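Local coordinates for protein guanine deaminase (Escherichia coli, PDB 6OHB) that catalyses the zinc-dependent hydrolytic deamination of guanine to xanthine and ammonia, a step of purine degradation, at residues Tyr69-Phe78 / Phe380-Met391; Arg33-Leu41 / Phe50-Ile60. One frame throughout, in Å; residues are numbered along the deposited sequence.

Contact 1. Residues Tyr69-Phe78 / Phe380-Met391; sequences YRGKLIVPGF and FLPGKEADFVVM
A chi1 of -174° turns Val390 CG1 away from its own backbone N and sets CG2 opposite the carbonyl carbon, a fork whose two methyls divide the work: CG2 lies over one face of the Tyr69 ring, 4.0 Å from its centroid in a CH-pi contact, while CG1 packs against Lys72 CB at 3.5 Å. A beta-branched valine suits the place, being compact enough to fit under the ring. Tyr69 OH is hydrogen-bonded to Tyr429. On the same side of the ladder, Ile74 sends CG2 to Phe388 CD2 at 3.6 Å, and Phe388 stacks with Tyr429. Across the sheet, Met391 is bent at chi2 and chi3; CG touches Val75 CG2, and SD arrives 4.0 Å from Phe78 CZ, an oblique Met-aromatic contact. The unbranched, flexible thioether suits a path that bends twice to reach the Phe78 ring.

Between the antiparallel strands 73-76 and 388-391, Val75 and Val389 exchange nearly straight bonds, N to O both ways, and Leu73 and Met391 form a second reciprocal pair, less straight in the bond from Met391 N (157°). Pro76 sits opposite Phe388 in a non-hydrogen-bonded pair, where its missing N-H costs no bond across the ladder. At the far end Gly77 N reaches Asp387 O at 3.0 Å from above the carbonyl plane. Phe380 CE2 comes to 3.8 Å from Pro76 CD. The ladder thus joins a strand entering the TIM-barrel domain to one that returns after it, with five main-chain hydrogen bonds between the segments and apolar side chains on both faces, so its cohesion is chiefly backbone hydrogen bonding and dispersion.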
loop_
_atom_site.group_PDB
_atom_site.type_symbol
_atom_site.label_atom_id
_atom_site.label_comp_id
_atom_site.label_asym_id
_atom_site.label_seq_id
_atom_site.Cartn_x
_atom_site.Cartn_y
_atom_site.Cartn_z
ATOM N N TYR A 69 -22.055 -8.922 -17.423
ATOM C CA TYR A 69 -21.023 -8.146 -16.745
ATOM C C TYR A 69 -20.106 -7.430 -17.732
ATOM O O TYR A 69 -18.922 -7.225 -17.451
ATOM C CB TYR A 69 -20.199 -9.043 -15.821
ATOM C CG TYR A 69 -20.990 -9.668 -14.698
ATOM C CD1 TYR A 69 -21.727 -8.881 -13.815
ATOM C CD2 TYR A 69 -21.001 -11.046 -14.512
ATOM C CE1 TYR A 69 -22.457 -9.455 -12.775
ATOM C CE2 TYR A 69 -21.728 -11.629 -13.477
ATOM C CZ TYR A 69 -22.451 -10.827 -12.613
ATOM O OH TYR A 69 -23.173 -11.401 -11.590
ATOM N N ARG A 70 -20.638 -7.042 -18.890
ATOM C CA ARG A 70 -19.833 -6.333 -19.874
ATOM C C ARG A 70 -19.407 -4.980 -19.328
ATOM O O ARG A 70 -20.184 -4.281 -18.676
ATOM C CB ARG A 70 -20.604 -6.178 -21.187
ATOM C CG ARG A 70 -20.627 -7.472 -22.001
ATOM C CD ARG A 70 -21.426 -7.332 -23.283
ATOM N NE ARG A 70 -22.842 -7.085 -23.026
ATOM C CZ ARG A 70 -23.731 -6.800 -23.970
ATOM N NH1 ARG A 70 -23.353 -6.733 -25.238
ATOM N NH2 ARG A 70 -24.999 -6.586 -23.646
ATOM N N GLY A 71 -18.158 -4.617 -19.596
ATOM C CA GLY A 71 -17.519 -3.483 -18.974
ATOM C C GLY A 71 -16.668 -3.847 -17.776
ATOM O O GLY A 71 -15.806 -3.055 -17.382
ATOM N N LYS A 72 -16.859 -5.038 -17.221
ATOM C CA LYS A 72 -16.054 -5.549 -16.123
ATOM C C LYS A 72 -15.036 -6.553 -16.657
ATOM O O LYS A 72 -15.046 -6.926 -17.833
ATOM C CB LYS A 72 -16.942 -6.210 -15.063
ATOM C CG LYS A 72 -18.193 -5.426 -14.687
ATOM C CD LYS A 72 -17.850 -4.206 -13.846
ATOM C CE LYS A 72 -19.031 -3.758 -13.002
ATOM N NZ LYS A 72 -20.144 -3.195 -13.813
ATOM N N LEU A 73 -14.150 -6.996 -15.772
ATOM C CA LEU A 73 -13.165 -8.016 -16.096
ATOM C C LEU A 73 -13.334 -9.202 -15.156
ATOM O O LEU A 73 -13.321 -9.036 -13.937
ATOM C CB LEU A 73 -11.750 -7.441 -16.009
ATOM C CG LEU A 73 -10.711 -8.031 -16.961
ATOM C CD1 LEU A 73 -10.815 -7.382 -18.341
ATOM C CD2 LEU A 73 -9.323 -7.830 -16.372
ATOM N N ILE A 74 -13.454 -10.401 -15.713
ATOM C CA ILE A 74 -13.744 -11.604 -14.945
ATOM C C ILE A 74 -12.474 -12.438 -14.882
ATOM O O ILE A 74 -11.886 -12.785 -15.920
ATOM C CB ILE A 74 -14.908 -12.400 -15.555
ATOM C CG1 ILE A 74 -16.124 -11.492 -15.733
ATOM C CG2 ILE A 74 -15.253 -13.600 -14.685
ATOM C CD1 ILE A 74 -17.341 -12.213 -16.316
ATOM N N VAL A 75 -12.058 -12.750 -13.658
ATOM C CA VAL A 75 -10.815 -13.471 -13.399
ATOM C C VAL A 75 -11.133 -14.664 -12.512
ATOM O O VAL A 75 -12.170 -14.691 -11.831
ATOM C CB VAL A 75 -9.759 -12.554 -12.734
ATOM C CG1 VAL A 75 -9.506 -11.344 -13.599
ATOM C CG2 VAL A 75 -10.226 -12.122 -11.347
ATOM N N PRO A 76 -10.278 -15.683 -12.510
ATOM C CA PRO A 76 -10.464 -16.775 -11.552
ATOM C C PRO A 76 -10.281 -16.264 -10.131
ATOM O O PRO A 76 -9.571 -15.286 -9.890
ATOM C CB PRO A 76 -9.372 -17.781 -11.934
ATOM C CG PRO A 76 -8.962 -17.406 -13.322
ATOM C CD PRO A 76 -9.142 -15.928 -13.414
ATOM N N GLY A 77 -10.946 -16.930 -9.189
ATOM C CA GLY A 77 -10.859 -16.515 -7.798
ATOM C C GLY A 77 -9.423 -16.518 -7.304
ATOM O O GLY A 77 -8.613 -17.368 -7.684
ATOM N N PHE A 78 -9.092 -15.526 -6.480
ATOM C CA PHE A 78 -7.740 -15.433 -5.947
ATOM C C PHE A 78 -7.476 -16.511 -4.899
ATOM O O PHE A 78 -8.378 -16.944 -4.167
ATOM C CB PHE A 78 -7.491 -14.044 -5.354
ATOM C CG PHE A 78 -7.665 -12.932 -6.347
ATOM C CD1 PHE A 78 -7.083 -13.013 -7.603
ATOM C CD2 PHE A 78 -8.426 -11.818 -6.035
ATOM C CE1 PHE A 78 -7.247 -12.000 -8.527
ATOM C CE2 PHE A 78 -8.595 -10.798 -6.957
ATOM C CZ PHE A 78 -8.002 -10.892 -8.206
ATOM N N PHE A 380 -10.368 -21.028 -16.413
ATOM C CA PHE A 380 -11.700 -21.315 -16.927
ATOM C C PHE A 380 -11.718 -22.533 -17.850
ATOM O O PHE A 380 -12.531 -22.593 -18.778
ATOM C CB PHE A 380 -12.262 -20.086 -17.642
ATOM C CG PHE A 380 -12.420 -18.889 -16.746
ATOM C CD1 PHE A 380 -13.382 -18.874 -15.746
ATOM C CD2 PHE A 380 -11.597 -17.786 -16.892
ATOM C CE1 PHE A 380 -13.528 -17.774 -14.918
ATOM C CE2 PHE A 380 -11.731 -16.687 -16.064
ATOM C CZ PHE A 380 -12.696 -16.680 -15.078
ATOM N N LEU A 381 -10.837 -23.501 -17.613
ATOM C CA LEU A 381 -10.853 -24.728 -18.399
ATOM C C LEU A 381 -12.101 -25.546 -18.064
ATOM O O LEU A 381 -12.490 -25.632 -16.892
ATOM C CB LEU A 381 -9.605 -25.568 -18.126
ATOM C CG LEU A 381 -8.242 -25.035 -18.566
ATOM C CD1 LEU A 381 -7.144 -25.970 -18.074
ATOM C CD2 LEU A 381 -8.175 -24.871 -20.078
ATOM N N PRO A 382 -12.759 -26.135 -19.066
ATOM C CA PRO A 382 -13.918 -26.998 -18.793
ATOM C C PRO A 382 -13.597 -28.049 -17.737
ATOM O O PRO A 382 -12.498 -28.611 -17.704
ATOM C CB PRO A 382 -14.213 -27.636 -20.155
ATOM C CG PRO A 382 -13.715 -26.628 -21.154
ATOM C CD PRO A 382 -12.516 -25.958 -20.510
ATOM N N GLY A 383 -14.557 -28.288 -16.847
ATOM C CA GLY A 383 -14.367 -29.192 -15.736
ATOM C C GLY A 383 -13.879 -28.553 -14.446
ATOM O O GLY A 383 -14.046 -29.154 -13.379
ATOM N N LYS A 384 -13.284 -27.361 -14.505
ATOM C CA LYS A 384 -12.798 -26.703 -13.297
ATOM C C LYS A 384 -13.948 -26.195 -12.434
ATOM O O LYS A 384 -15.040 -25.888 -12.923
ATOM C CB LYS A 384 -11.887 -25.528 -13.648
ATOM C CG LYS A 384 -10.576 -25.914 -14.292
ATOM C CD LYS A 384 -9.710 -26.707 -13.341
ATOM C CE LYS A 384 -8.305 -26.828 -13.891
ATOM N NZ LYS A 384 -7.589 -25.525 -13.777
ATOM N N GLU A 385 -13.689 -26.100 -11.131
ATOM C CA GLU A 385 -14.677 -25.546 -10.216
ATOM C C GLU A 385 -14.846 -24.050 -10.465
ATOM O O GLU A 385 -13.870 -23.318 -10.658
ATOM C CB GLU A 385 -14.270 -25.829 -8.772
ATOM C CG GLU A 385 -14.157 -27.325 -8.509
ATOM C CD GLU A 385 -13.551 -27.668 -7.164
ATOM O OE1 GLU A 385 -13.056 -26.751 -6.466
ATOM O OE2 GLU A 385 -13.566 -28.870 -6.817
ATOM N N ALA A 386 -16.100 -23.600 -10.474
ATOM C CA ALA A 386 -16.436 -22.245 -10.915
ATOM C C ALA A 386 -16.357 -21.269 -9.738
ATOM O O ALA A 386 -17.357 -20.792 -9.204
ATOM C CB ALA A 386 -17.812 -22.232 -11.574
ATOM N N ASP A 387 -15.121 -20.969 -9.350
ATOM C CA ASP A 387 -14.810 -19.920 -8.384
ATOM C C ASP A 387 -14.232 -18.764 -9.186
ATOM O O ASP A 387 -13.150 -18.897 -9.764
ATOM C CB ASP A 387 -13.790 -20.387 -7.344
ATOM C CG ASP A 387 -14.275 -21.550 -6.500
ATOM O OD1 ASP A 387 -15.501 -21.798 -6.431
ATOM O OD2 ASP A 387 -13.406 -22.222 -5.900
ATOM N N PHE A 388 -14.934 -17.635 -9.234
ATOM C CA PHE A 388 -14.401 -16.530 -10.017
ATOM C C PHE A 388 -14.883 -15.201 -9.454
ATOM O O PHE A 388 -15.784 -15.140 -8.614
ATOM C CB PHE A 388 -14.756 -16.661 -11.506
ATOM C CG PHE A 388 -16.237 -16.692 -11.797
ATOM C CD1 PHE A 388 -16.945 -17.882 -11.746
ATOM C CD2 PHE A 388 -16.909 -15.534 -12.170
ATOM C CE1 PHE A 388 -18.302 -17.915 -12.034
ATOM C CE2 PHE A 388 -18.263 -15.561 -12.462
ATOM C CZ PHE A 388 -18.961 -16.754 -12.393
ATOM N N VAL A 389 -14.240 -14.132 -9.920
ATOM C CA VAL A 389 -14.463 -12.780 -9.426
ATOM C C VAL A 389 -14.710 -11.860 -10.614
ATOM O O VAL A 389 -13.931 -11.848 -11.577
ATOM C CB VAL A 389 -13.270 -12.265 -8.596
ATOM C CG1 VAL A 389 -13.595 -10.904 -7.983
ATOM C CG2 VAL A 389 -12.891 -13.273 -7.523
ATOM N N VAL A 390 -15.795 -11.098 -10.549
ATOM C CA VAL A 390 -16.035 -9.998 -11.473
ATOM C C VAL A 390 -15.430 -8.744 -10.851
ATOM O O VAL A 390 -15.849 -8.324 -9.762
ATOM C CB VAL A 390 -17.534 -9.817 -11.744
ATOM C CG1 VAL A 390 -17.755 -8.774 -12.819
ATOM C CG2 VAL A 390 -18.166 -11.156 -12.129
ATOM N N MET A 391 -14.478 -8.139 -11.569
ATOM C CA MET A 391 -13.661 -7.015 -11.147
ATOM C C MET A 391 -14.063 -5.761 -11.904
ATOM O O MET A 391 -14.388 -5.817 -13.098
ATOM C CB MET A 391 -12.174 -7.254 -11.442
ATOM C CG MET A 391 -11.599 -8.566 -10.980
ATOM S SD MET A 391 -10.888 -8.425 -9.345
ATOM C CE MET A 391 -9.693 -7.121 -9.626
#

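Contact 2. Residues Arg33-Leu41 / Phe50-Ile60; sequences RFIEDGLLL and FGEWENGKHQI
Phe50 meets the guanidinium of Arg33 with its ring edge: Phe50 CE2 stands 3.3 Å from Arg33 CZ, over the centre of the guanidinium face, and the two planes are 76° apart. With CG anti to the backbone N (chi1 176°) and a single bend at chi3, the arginine chain slides past the ring, while its NH2 forms a salt bridge with Asp17. With an alanine in place of Arg33, Asp17 would probably lose its charged mate and a gap would open beside the Phe50 edge.

Packing is also close around Leu39. Its CD2 lies 3.4 Å from Gly56 C, where a side chain on the glycine would crowd it, and Leu39 CB meets the edge of the indole at Trp53 CE3, 3.7 Å away. Leu39 and Ile60 meet tip to tip, and Leu41 places CD1 against Gln59 CB. Leu39 and Gly51 exchange two backbone bonds, and Trp53 N continues the link to Asp37 O at 2.9 Å. Gly51 adopts backbone angles at which a CB would strike the preceding carbonyl.

Toward solvent the fit is looser and more polar. A water bridges Asp37 N and Glu52 OE1, and Ile35 CD1 comes only to 4.0 Å from Glu52 OE2. Lys57 NZ is salt-bridged to Glu54 OE1. Asp37 also pairs with Arg12, which makes a cation-pi contact with Trp53. Strand 38-43 pairs antiparallel with 46-50 as a hairpin of the four-stranded mixed sheet, and the chain turns into helical segment 53-59, packed on the leucines. Charged groups and water finish the solvent-facing side, where their partners probably temper the clustered acidic charge.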
loop_
_atom_site.group_PDB
_atom_site.type_symbol
_atom_site.label_atom_id
_atom_site.label_comp_id
_atom_site.label_asym_id
_atom_site.label_seq_id
_atom_site.Cartn_x
_atom_site.Cartn_y
_atom_site.Cartn_z
ATOM N N ARG A 33 -4.709 -16.176 -21.745
ATOM C CA ARG A 33 -5.864 -16.037 -22.613
ATOM C C ARG A 33 -6.703 -14.865 -22.128
ATOM O O ARG A 33 -7.105 -14.818 -20.955
ATOM C CB ARG A 33 -6.691 -17.320 -22.624
ATOM C CG ARG A 33 -7.964 -17.214 -23.438
ATOM C CD ARG A 33 -8.704 -18.534 -23.455
ATOM N NE ARG A 33 -8.839 -19.094 -22.115
ATOM C CZ ARG A 33 -9.368 -20.284 -21.858
ATOM N NH1 ARG A 33 -9.812 -21.046 -22.851
ATOM N NH2 ARG A 33 -9.453 -20.717 -20.609
ATOM N N PHE A 34 -6.961 -13.926 -23.034
ATOM C CA PHE A 34 -7.857 -12.801 -22.811
ATOM C C PHE A 34 -8.963 -12.862 -23.853
ATOM O O PHE A 34 -8.692 -12.770 -25.055
ATOM C CB PHE A 34 -7.098 -11.475 -22.897
ATOM C CG PHE A 34 -7.983 -10.262 -22.838
ATOM C CD1 PHE A 34 -8.673 -9.946 -21.678
ATOM C CD2 PHE A 34 -8.126 -9.438 -23.943
ATOM C CE1 PHE A 34 -9.487 -8.829 -21.621
ATOM C CE2 PHE A 34 -8.941 -8.321 -23.895
ATOM C CZ PHE A 34 -9.621 -8.015 -22.731
ATOM N N ILE A 35 -10.203 -13.018 -23.398
ATOM C CA ILE A 35 -11.374 -13.039 -24.270
ATOM C C ILE A 35 -12.189 -11.785 -23.986
ATOM O O ILE A 35 -12.742 -11.635 -22.892
ATOM C CB ILE A 35 -12.226 -14.297 -24.054
ATOM C CG1 ILE A 35 -11.378 -15.564 -24.206
ATOM C CG2 ILE A 35 -13.408 -14.301 -25.014
ATOM C CD1 ILE A 35 -11.047 -15.926 -25.642
ATOM N N GLU A 36 -12.291 -10.894 -24.971
ATOM C CA GLU A 36 -12.918 -9.605 -24.711
ATOM C C GLU A 36 -14.441 -9.700 -24.694
ATOM O O GLU A 36 -15.094 -9.039 -23.880
ATOM C CB GLU A 36 -12.444 -8.579 -25.739
ATOM C CG GLU A 36 -12.910 -7.168 -25.448
ATOM C CD GLU A 36 -14.018 -6.736 -26.379
ATOM O OE1 GLU A 36 -14.872 -5.931 -25.954
ATOM O OE2 GLU A 36 -14.029 -7.203 -27.539
ATOM N N ASP A 37 -15.027 -10.516 -25.567
ATOM C CA ASP A 37 -16.474 -10.736 -25.595
ATOM C C ASP A 37 -16.706 -12.231 -25.404
ATOM O O ASP A 37 -16.865 -12.990 -26.366
ATOM C CB ASP A 37 -17.084 -10.214 -26.893
ATOM C CG ASP A 37 -18.607 -10.231 -26.875
ATOM O OD1 ASP A 37 -19.190 -10.294 -25.776
ATOM O OD2 ASP A 37 -19.217 -10.191 -27.968
ATOM N N GLY A 38 -16.717 -12.654 -24.145
ATOM C CA GLY A 38 -16.751 -14.057 -23.797
ATOM C C GLY A 38 -17.966 -14.522 -23.021
ATOM O O GLY A 38 -18.725 -13.722 -22.456
ATOM N N LEU A 39 -18.125 -15.844 -22.974
ATOM C CA LEU A 39 -19.249 -16.516 -22.348
ATOM C C LEU A 39 -18.732 -17.664 -21.498
ATOM O O LEU A 39 -17.905 -18.465 -21.955
ATOM C CB LEU A 39 -20.228 -17.052 -23.393
ATOM C CG LEU A 39 -21.264 -18.039 -22.856
ATOM C CD1 LEU A 39 -22.188 -17.330 -21.879
ATOM C CD2 LEU A 39 -22.052 -18.669 -23.999
ATOM N N LEU A 40 -19.239 -17.733 -20.268
ATOM C CA LEU A 40 -18.928 -18.772 -19.299
ATOM C C LEU A 40 -20.234 -19.445 -18.912
ATOM O O LEU A 40 -21.126 -18.797 -18.355
ATOM C CB LEU A 40 -18.239 -18.185 -18.065
ATOM C CG LEU A 40 -18.115 -19.140 -16.874
ATOM C CD1 LEU A 40 -17.111 -20.242 -17.180
ATOM C CD2 LEU A 40 -17.732 -18.388 -15.604
ATOM N N LEU A 41 -20.354 -20.728 -19.230
ATOM C CA LEU A 41 -21.508 -21.535 -18.876
ATOM C C LEU A 41 -21.133 -22.454 -17.724
ATOM O O LEU A 41 -20.122 -23.168 -17.799
ATOM C CB LEU A 41 -21.991 -22.362 -20.070
ATOM C CG LEU A 41 -22.680 -21.583 -21.185
ATOM C CD1 LEU A 41 -22.977 -22.506 -22.353
ATOM C CD2 LEU A 41 -23.951 -20.930 -20.663
ATOM N N PHE A 50 -16.569 -22.631 -21.891
ATOM C CA PHE A 50 -16.002 -21.295 -21.866
ATOM C C PHE A 50 -15.479 -20.938 -23.246
ATOM O O PHE A 50 -14.850 -21.769 -23.905
ATOM C CB PHE A 50 -14.874 -21.184 -20.837
ATOM C CG PHE A 50 -14.148 -19.881 -20.895
ATOM C CD1 PHE A 50 -14.793 -18.707 -20.557
ATOM C CD2 PHE A 50 -12.831 -19.823 -21.304
ATOM C CE1 PHE A 50 -14.134 -17.500 -20.615
ATOM C CE2 PHE A 50 -12.167 -18.616 -21.363
ATOM C CZ PHE A 50 -12.819 -17.453 -21.019
ATOM N N GLY A 51 -15.735 -19.709 -23.684
ATOM C CA GLY A 51 -15.133 -19.270 -24.932
ATOM C C GLY A 51 -15.748 -17.986 -25.447
ATOM O O GLY A 51 -16.277 -17.184 -24.680
ATOM N N GLU A 52 -15.631 -17.794 -26.759
ATOM C CA GLU A 52 -16.169 -16.600 -27.400
ATOM C C GLU A 52 -17.693 -16.604 -27.366
ATOM O O GLU A 52 -18.336 -17.644 -27.558
ATOM C CB GLU A 52 -15.684 -16.504 -28.849
ATOM C CG GLU A 52 -14.185 -16.304 -29.004
ATOM C CD GLU A 52 -13.789 -14.841 -29.008
ATOM O OE1 GLU A 52 -14.692 -13.976 -28.931
ATOM O OE2 GLU A 52 -12.575 -14.555 -29.101
ATOM N N TRP A 53 -18.264 -15.421 -27.128
ATOM C CA TRP A 53 -19.713 -15.267 -27.035
ATOM C C TRP A 53 -20.422 -15.820 -28.270
ATOM O O TRP A 53 -21.401 -16.569 -28.160
ATOM C CB TRP A 53 -20.050 -13.785 -26.825
ATOM C CG TRP A 53 -21.513 -13.453 -26.927
ATOM C CD1 TRP A 53 -22.117 -12.735 -27.914
ATOM C CD2 TRP A 53 -22.551 -13.813 -26.000
ATOM N NE1 TRP A 53 -23.463 -12.628 -27.666
ATOM C CE2 TRP A 53 -23.756 -13.282 -26.498
ATOM C CE3 TRP A 53 -22.578 -14.533 -24.799
ATOM C CZ2 TRP A 53 -24.977 -13.451 -25.844
ATOM C CZ3 TRP A 53 -23.794 -14.699 -24.146
ATOM C CH2 TRP A 53 -24.976 -14.159 -24.672
ATOM N N GLU A 54 -19.947 -15.458 -29.463
ATOM C CA GLU A 54 -20.632 -15.918 -30.664
ATOM C C GLU A 54 -20.458 -17.416 -30.886
ATOM O O GLU A 54 -21.294 -18.025 -31.562
ATOM C CB GLU A 54 -20.149 -15.140 -31.892
ATOM C CG GLU A 54 -20.384 -13.621 -31.826
ATOM C CD GLU A 54 -21.850 -13.209 -31.957
ATOM O OE1 GLU A 54 -22.723 -14.088 -32.106
ATOM O OE2 GLU A 54 -22.133 -11.993 -31.919
ATOM N N ASN A 55 -19.414 -18.026 -30.310
ATOM C CA ASN A 55 -19.203 -19.466 -30.427
ATOM C C ASN A 55 -20.026 -20.287 -29.441
ATOM O O ASN A 55 -20.102 -21.508 -29.597
ATOM C CB ASN A 55 -17.724 -19.818 -30.229
ATOM C CG ASN A 55 -16.858 -19.398 -31.400
ATOM O OD1 ASN A 55 -17.343 -19.234 -32.515
ATOM N ND2 ASN A 55 -15.561 -19.234 -31.150
ATOM N N GLY A 56 -20.636 -19.671 -28.433
ATOM C CA GLY A 56 -21.310 -20.462 -27.422
ATOM C C GLY A 56 -22.719 -20.028 -27.083
ATOM O O GLY A 56 -23.434 -20.753 -26.388
ATOM N N LYS A 57 -23.131 -18.852 -27.564
ATOM C CA LYS A 57 -24.435 -18.304 -27.201
ATOM C C LYS A 57 -25.587 -19.252 -27.524
ATOM O O LYS A 57 -26.635 -19.183 -26.869
ATOM C CB LYS A 57 -24.625 -16.952 -27.900
ATOM C CG LYS A 57 -25.967 -16.764 -28.588
ATOM C CD LYS A 57 -26.080 -15.410 -29.266
ATOM C CE LYS A 57 -25.130 -15.286 -30.439
ATOM N NZ LYS A 57 -25.481 -14.116 -31.303
ATOM N N HIS A 58 -25.412 -20.151 -28.497
ATOM C CA HIS A 58 -26.503 -21.048 -28.874
ATOM C C HIS A 58 -26.826 -22.058 -27.777
ATOM O O HIS A 58 -27.964 -22.532 -27.700
ATOM C CB HIS A 58 -26.172 -21.771 -30.186
ATOM C CG HIS A 58 -24.960 -22.645 -30.106
ATOM N ND1 HIS A 58 -23.680 -22.159 -30.267
ATOM C CD2 HIS A 58 -24.834 -23.975 -29.879
ATOM C CE1 HIS A 58 -22.817 -23.152 -30.145
ATOM N NE2 HIS A 58 -23.491 -24.264 -29.909
ATOM N N GLN A 59 -25.859 -22.391 -26.918
ATOM C CA GLN A 59 -26.075 -23.341 -25.827
ATOM C C GLN A 59 -26.879 -22.769 -24.663
ATOM O O GLN A 59 -27.152 -23.513 -23.711
ATOM C CB GLN A 59 -24.736 -23.844 -25.286
ATOM C CG GLN A 59 -23.887 -24.620 -26.270
ATOM C CD GLN A 59 -22.496 -24.882 -25.737
ATOM O OE1 GLN A 59 -22.247 -25.904 -25.097
ATOM N NE2 GLN A 59 -21.580 -23.946 -25.983
ATOM N N ILE A 60 -27.249 -21.492 -24.690
ATOM C CA ILE A 60 -27.964 -20.881 -23.568
ATOM C C ILE A 60 -29.453 -21.183 -23.689
ATOM O O ILE A 60 -30.098 -20.748 -24.656
ATOM C CB ILE A 60 -27.713 -19.366 -23.489
ATOM C CG1 ILE A 60 -26.219 -19.071 -23.346
ATOM C CG2 ILE A 60 -28.471 -18.766 -22.310
ATOM C CD1 ILE A 60 -25.869 -17.613 -23.489
HETATM O O HOH W 1 -13.908 -11.340 -27.844
#

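Contact 2 closes before contact 1 opens along the chain, yet their centres are about 12 Å apart, and the two contacts touch directly. Phe380 O lies 3.4 Å from Phe50 CB, and the two rings meet with planes at about 30°; Phe388 CE1 touches Leu40 CD2 at 3.6 Å, and Leu73 CD1 reaches Phe34 CE1 at 3.8 Å. Asp17 adds a polar tie, receiving Arg33 by a salt bridge and Phe380 N by a hydrogen bond. Contact 2 therefore packs on both segments of contact 1: the loop at Phe380 and Phe388 of the returning strand, and Leu73 of the first strand. Both lie away from the zinc site of His82, His84, His237 and Asp327, although strand 73-84 carries its first two histidines.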